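Side-chain contacts in adapter protein mecA 2 (Bacillus subtilis, PDB 3JTN), which targets unfolded and aggregated proteins, and the competence regulator ComK, to the ClpC protease, with which its C-terminal domain, the crystallised part, interacts: residues E11-L16 / G35-S40; E18-I23 / V53-E58. All blocks are in the same frame, centred on the assembly; numbering follows the deposited sequence.

Contact 1. Residues E11-L16 / G35-S40; sequences EDIIQL and GQYFLS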
loop_
_atom_site.group_PDB
_atom_site.type_symbol
_atom_site.label_atom_id
_atom_site.label_comp_id
_atom_site.label_asym_id
_atom_site.label_seq_id
_atom_site.Cartn_x
_atom_site.Cartn_y
_atom_site.Cartn_z
ATOM N N GLU A 11 2.652 -10.615 -2.250
ATOM C CA GLU A 11 1.739 -11.351 -1.387
ATOM C C GLU A 11 1.501 -10.639 -0.054
ATOM O O GLU A 11 0.412 -10.724 0.511
ATOM C CB GLU A 11 2.227 -12.786 -1.157
ATOM C CG GLU A 11 1.858 -13.734 -2.283
ATOM C CD GLU A 11 2.344 -15.149 -2.034
ATOM O OE1 GLU A 11 3.292 -15.326 -1.238
ATOM O OE2 GLU A 11 1.778 -16.085 -2.636
ATOM N N ASP A 12 2.514 -9.945 0.456
ATOM C CA ASP A 12 2.339 -9.205 1.702
ATOM C C ASP A 12 1.338 -8.082 1.472
ATOM O O ASP A 12 0.644 -7.655 2.393
ATOM C CB ASP A 12 3.677 -8.660 2.210
ATOM C CG ASP A 12 4.611 -9.763 2.711
ATOM O OD1 ASP A 12 4.161 -10.600 3.530
ATOM O OD2 ASP A 12 5.794 -9.791 2.296
ATOM N N ILE A 13 1.249 -7.616 0.229
ATOM C CA ILE A 13 0.263 -6.597 -0.118
ATOM C C ILE A 13 -1.094 -7.244 -0.265
ATOM O O ILE A 13 -2.099 -6.650 0.088
ATOM C CB ILE A 13 0.634 -5.817 -1.401
ATOM C CG1 ILE A 13 1.980 -5.098 -1.226
ATOM C CG2 ILE A 13 -0.440 -4.773 -1.736
ATOM C CD1 ILE A 13 2.320 -4.144 -2.388
ATOM N N ILE A 14 -1.140 -8.480 -0.757
ATOM C CA ILE A 14 -2.433 -9.146 -0.890
ATOM C C ILE A 14 -3.004 -9.397 0.491
ATOM O O ILE A 14 -4.171 -9.120 0.764
ATOM C CB ILE A 14 -2.336 -10.450 -1.688
ATOM C CG1 ILE A 14 -2.245 -10.137 -3.182
ATOM C CG2 ILE A 14 -3.554 -11.325 -1.427
ATOM C CD1 ILE A 14 -1.717 -11.274 -4.009
ATOM N N GLN A 15 -2.153 -9.900 1.370
ATOM C CA GLN A 15 -2.519 -10.179 2.741
ATOM C C GLN A 15 -2.901 -8.892 3.480
ATOM O O GLN A 15 -3.959 -8.787 4.094
ATOM C CB GLN A 15 -1.325 -10.845 3.412
ATOM C CG GLN A 15 -1.160 -12.311 3.014
ATOM C CD GLN A 15 0.162 -12.909 3.471
ATOM O OE1 GLN A 15 1.164 -12.206 3.617
ATOM N NE2 GLN A 15 0.172 -14.222 3.683
ATOM N N LEU A 16 -2.021 -7.904 3.421
ATOM C CA LEU A 16 -2.340 -6.582 3.928
ATOM C C LEU A 16 -3.727 -6.136 3.498
ATOM O O LEU A 16 -4.498 -5.603 4.294
ATOM C CB LEU A 16 -1.307 -5.586 3.410
ATOM C CG LEU A 16 -1.668 -4.114 3.536
ATOM C CD1 LEU A 16 -1.736 -3.713 4.991
ATOM C CD2 LEU A 16 -0.625 -3.299 2.813
ATOM N N GLY A 35 12.507 -3.681 -8.265
ATOM C CA GLY A 35 12.225 -5.054 -7.880
ATOM C C GLY A 35 11.444 -5.221 -6.585
ATOM O O GLY A 35 11.405 -6.309 -6.004
ATOM N N GLN A 36 10.820 -4.144 -6.118
ATOM C CA GLN A 36 9.945 -4.248 -4.958
ATOM C C GLN A 36 8.616 -3.572 -5.205
ATOM O O GLN A 36 8.504 -2.688 -6.046
ATOM C CB GLN A 36 10.602 -3.672 -3.698
ATOM C CG GLN A 36 11.350 -4.704 -2.876
ATOM C CD GLN A 36 11.604 -4.242 -1.456
ATOM O OE1 GLN A 36 11.125 -3.188 -1.039
ATOM N NE2 GLN A 36 12.353 -5.039 -0.699
ATOM N N TYR A 37 7.615 -4.005 -4.457
ATOM C CA TYR A 37 6.299 -3.396 -4.484
ATOM C C TYR A 37 6.159 -2.375 -3.370
ATOM O O TYR A 37 6.623 -2.581 -2.251
ATOM C CB TYR A 37 5.225 -4.473 -4.327
ATOM C CG TYR A 37 5.096 -5.308 -5.553
ATOM C CD1 TYR A 37 4.359 -4.853 -6.639
ATOM C CD2 TYR A 37 5.755 -6.521 -5.656
ATOM C CE1 TYR A 37 4.248 -5.586 -7.771
ATOM C CE2 TYR A 37 5.659 -7.276 -6.799
ATOM C CZ TYR A 37 4.901 -6.800 -7.850
ATOM O OH TYR A 37 4.785 -7.531 -8.985
ATOM N N PHE A 38 5.496 -1.275 -3.673
ATOM C CA PHE A 38 5.255 -0.255 -2.677
ATOM C C PHE A 38 3.784 0.056 -2.660
ATOM O O PHE A 38 3.121 0.051 -3.697
ATOM C CB PHE A 38 6.054 1.017 -3.001
ATOM C CG PHE A 38 7.535 0.799 -3.033
ATOM C CD1 PHE A 38 8.330 1.184 -1.965
ATOM C CD2 PHE A 38 8.133 0.204 -4.125
ATOM C CE1 PHE A 38 9.694 0.987 -1.992
ATOM C CE2 PHE A 38 9.498 0.004 -4.159
ATOM C CZ PHE A 38 10.282 0.389 -3.091
ATOM N N LEU A 39 3.273 0.329 -1.477
ATOM C CA LEU A 39 1.911 0.785 -1.356
ATOM C C LEU A 39 1.933 2.189 -0.815
ATOM O O LEU A 39 2.674 2.507 0.118
ATOM C CB LEU A 39 1.108 -0.118 -0.433
ATOM C CG LEU A 39 -0.356 0.255 -0.218
ATOM C CD1 LEU A 39 -1.218 -0.150 -1.387
ATOM C CD2 LEU A 39 -0.846 -0.427 1.034
ATOM N N SER A 40 1.120 3.033 -1.420
ATOM C CA SER A 40 0.969 4.394 -0.962
ATOM C C SER A 40 -0.479 4.506 -0.595
ATOM O O SER A 40 -1.339 4.040 -1.342
ATOM C CB SER A 40 1.283 5.373 -2.091
ATOM O OG SER A 40 0.742 6.650 -1.799
#
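Ile13 CD1 comes obliquely beside the Tyr37 ring and touches the side chain at CB, 3.5 Å from Tyr37 CB, while the two side chains cross at about a right angle. Beyond CB the tyrosine leads away from the helix, its ring meeting His32 with the planes at about 55° and Phe10 edge-to-face. In Ile13 the CG1 branch is anti to the carbonyl carbon (chi1 -60°) and CD1 continues the chain fully extended, which carries this methyl to the strand. Segment 11-16 belongs to helix 10-22, which lies on one face of an antiparallel sheet; the axis of segment 11-16 passes 9.4 Å from that of strand segment 36-40, at 29°, running roughly in the same direction. Strand alternation puts Tyr37 and Leu39 toward the helix and turns Phe38 to the other face, against Thr63 and Leu65. One turn on from Ile13, Leu16 reaches Leu39 tip to tip, CD2 of Leu16 lying 3.4 Å from CD2 of Leu39, tighter than usual for two methyls. Both leucines are buried, and Phe7 of the adjoining strand 3-7 packs on each of them as well as on Ile13.

Contact 2. Residues E18-I23 / V53-E58; sequences ESLQRI and VAVLAE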
loop_
_atom_site.group_PDB
_atom_site.type_symbol
_atom_site.label_atom_id
_atom_site.label_comp_id
_atom_site.label_asym_id
_atom_site.label_seq_id
_atom_site.Cartn_x
_atom_site.Cartn_y
_atom_site.Cartn_z
ATOM N N GLU A 18 -6.427 -7.533 2.995
ATOM C CA GLU A 18 -7.516 -8.057 3.810
ATOM C C GLU A 18 -7.696 -7.202 5.051
ATOM O O GLU A 18 -8.818 -6.910 5.466
ATOM C CB GLU A 18 -7.250 -9.516 4.211
ATOM C CG GLU A 18 -8.317 -10.104 5.131
ATOM C CD GLU A 18 -9.735 -9.775 4.678
ATOM O OE1 GLU A 18 -10.468 -9.101 5.440
ATOM O OE2 GLU A 18 -10.112 -10.181 3.556
ATOM N N SER A 19 -6.585 -6.787 5.642
ATOM C CA SER A 19 -6.651 -6.005 6.866
ATOM C C SER A 19 -7.143 -4.603 6.514
ATOM O O SER A 19 -8.033 -4.077 7.172
ATOM C CB SER A 19 -5.291 -5.944 7.553
ATOM O OG SER A 19 -4.933 -7.213 8.058
ATOM N N LEU A 20 -6.587 -4.018 5.455
ATOM C CA LEU A 20 -7.005 -2.674 5.042
ATOM C C LEU A 20 -8.498 -2.618 4.706
ATOM O O LEU A 20 -9.199 -1.688 5.106
ATOM C CB LEU A 20 -6.166 -2.167 3.867
ATOM C CG LEU A 20 -4.660 -2.012 4.092
ATOM C CD1 LEU A 20 -4.053 -1.219 2.957
ATOM C CD2 LEU A 20 -4.382 -1.343 5.415
ATOM N N GLN A 21 -8.980 -3.607 3.962
ATOM C CA GLN A 21 -10.407 -3.722 3.689
ATOM C C GLN A 21 -11.200 -3.888 4.985
ATOM O O GLN A 21 -12.286 -3.336 5.136
ATOM C CB GLN A 21 -10.677 -4.901 2.763
ATOM C CG GLN A 21 -12.149 -5.162 2.528
ATOM C CD GLN A 21 -12.384 -6.392 1.678
ATOM O OE1 GLN A 21 -12.631 -6.287 0.477
ATOM N NE2 GLN A 21 -12.297 -7.569 2.292
ATOM N N ARG A 22 -10.650 -4.649 5.925
ATOM C CA ARG A 22 -11.291 -4.815 7.216
ATOM C C ARG A 22 -11.516 -3.430 7.840
ATOM O O ARG A 22 -12.591 -3.153 8.372
ATOM C CB ARG A 22 -10.418 -5.665 8.149
ATOM C CG ARG A 22 -11.200 -6.558 9.095
ATOM C CD ARG A 22 -10.559 -6.632 10.481
ATOM N NE ARG A 22 -11.184 -5.619 11.313
ATOM C CZ ARG A 22 -10.555 -4.663 11.989
ATOM N NH1 ARG A 22 -9.227 -4.582 12.007
ATOM N NH2 ARG A 22 -11.284 -3.793 12.671
ATOM N N ILE A 23 -10.502 -2.566 7.780
ATOM C CA ILE A 23 -10.600 -1.272 8.449
ATOM C C ILE A 23 -11.105 -0.153 7.536
ATOM O O ILE A 23 -10.828 1.032 7.759
ATOM C CB ILE A 23 -9.296 -0.883 9.173
ATOM C CG1 ILE A 23 -8.219 -0.478 8.184
ATOM C CG2 ILE A 23 -8.813 -2.056 10.059
ATOM C CD1 ILE A 23 -6.874 -0.179 8.834
ATOM N N VAL A 53 -0.533 2.924 9.746
ATOM C CA VAL A 53 0.884 2.574 9.690
ATOM C C VAL A 53 1.169 1.342 10.530
ATOM O O VAL A 53 1.835 0.417 10.075
ATOM C CB VAL A 53 1.789 3.732 10.163
ATOM C CG1 VAL A 53 3.110 3.202 10.702
ATOM C CG2 VAL A 53 2.024 4.703 9.023
ATOM N N ALA A 54 0.669 1.338 11.763
ATOM C CA ALA A 54 0.838 0.191 12.640
ATOM C C ALA A 54 0.478 -1.087 11.899
ATOM O O ALA A 54 1.223 -2.065 11.953
ATOM C CB ALA A 54 -0.010 0.344 13.897
ATOM N N VAL A 55 -0.653 -1.089 11.195
ATOM C CA VAL A 55 -1.038 -2.294 10.467
ATOM C C VAL A 55 -0.156 -2.476 9.245
ATOM O O VAL A 55 0.158 -3.606 8.874
ATOM C CB VAL A 55 -2.536 -2.341 10.057
ATOM C CG1 VAL A 55 -3.390 -1.490 10.993
ATOM C CG2 VAL A 55 -2.717 -1.912 8.627
ATOM N N LEU A 56 0.256 -1.369 8.625
ATOM C CA LEU A 56 1.139 -1.445 7.465
ATOM C C LEU A 56 2.431 -2.160 7.823
ATOM O O LEU A 56 2.933 -2.967 7.037
ATOM C CB LEU A 56 1.476 -0.058 6.933
ATOM C CG LEU A 56 0.470 0.582 5.990
ATOM C CD1 LEU A 56 1.103 1.808 5.362
ATOM C CD2 LEU A 56 0.037 -0.408 4.928
ATOM N N ALA A 57 2.954 -1.850 9.011
ATOM C CA ALA A 57 4.218 -2.402 9.508
ATOM C C ALA A 57 4.173 -3.908 9.722
ATOM O O ALA A 57 5.216 -4.576 9.709
ATOM C CB ALA A 57 4.630 -1.708 10.799
ATOM N N GLU A 58 2.973 -4.438 9.937
ATOM C CA GLU A 58 2.799 -5.877 10.086
ATOM C C GLU A 58 3.111 -6.566 8.772
ATOM O O GLU A 58 3.515 -7.719 8.748
ATOM C CB GLU A 58 1.364 -6.212 10.499
ATOM C CG GLU A 58 0.988 -5.820 11.928
ATOM C CD GLU A 58 -0.518 -5.877 12.170
ATOM O OE1 GLU A 58 -1.281 -6.011 11.181
ATOM O OE2 GLU A 58 -0.943 -5.780 13.344
#
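Both methyls of Val55 make contact: CG2 of Val55 lies 3.7 Å from CD2 of Leu20, in the last turn of helix 10-22, and CG1 of Val55 sits 4.3 Å from CD1 of Ile23, just beyond that helix. The Leu20 and Val55 side chains cross obliquely. An off-staggered chi1 of -26° sets CG1 of the valine beside its backbone N, where it meets Ile23, and leaves CG2 for Leu20. Leu20 starts out to one side of the opposing helix, but its CD2 methyl bends in to touch it; its other neighbours are Leu39 and Leu41 from strand 36-41 and Val83 from helix 82-87. Ile23 is the first residue to leave helical backbone angles, although its N still bonds to Ser19 O at 3.0 Å. Its own carbonyl oxygen is hydrogen-bonded to His47 NE2, which ties the helix exit to the loop ahead of helix 49-59. The hydroxyls of Ser19 and Tyr59 share a hydrogen bond, a polar link between the same two helices. Helices packed side by side on one face of an antiparallel sheet are typical of an alpha+beta domain, here the C-terminal domain that interacts with ClpC.

Overall arrangement
Helix 10-22 serves both contacts, its earlier turns facing the strand in contact 1 and its last turn facing helix 49-59 in contact 2. The two centres are 12 Å apart, yet the side chains merge into one apolar core. Leu39 sits at the junction: its CD2 lies 3.8 Å from Leu20 CD1 and 4.0 Å from Leu56 CD2. Leu16 makes a second bridge, its CD2 being 3.6 Å from Leu56 CD2. Contact 1 is helix on sheet and contact 2 helix on helix, with strand 36-41 leading on through the chain to helix 49-59. Contact 1 is the more deeply buried, whereas contact 2 is only partly so.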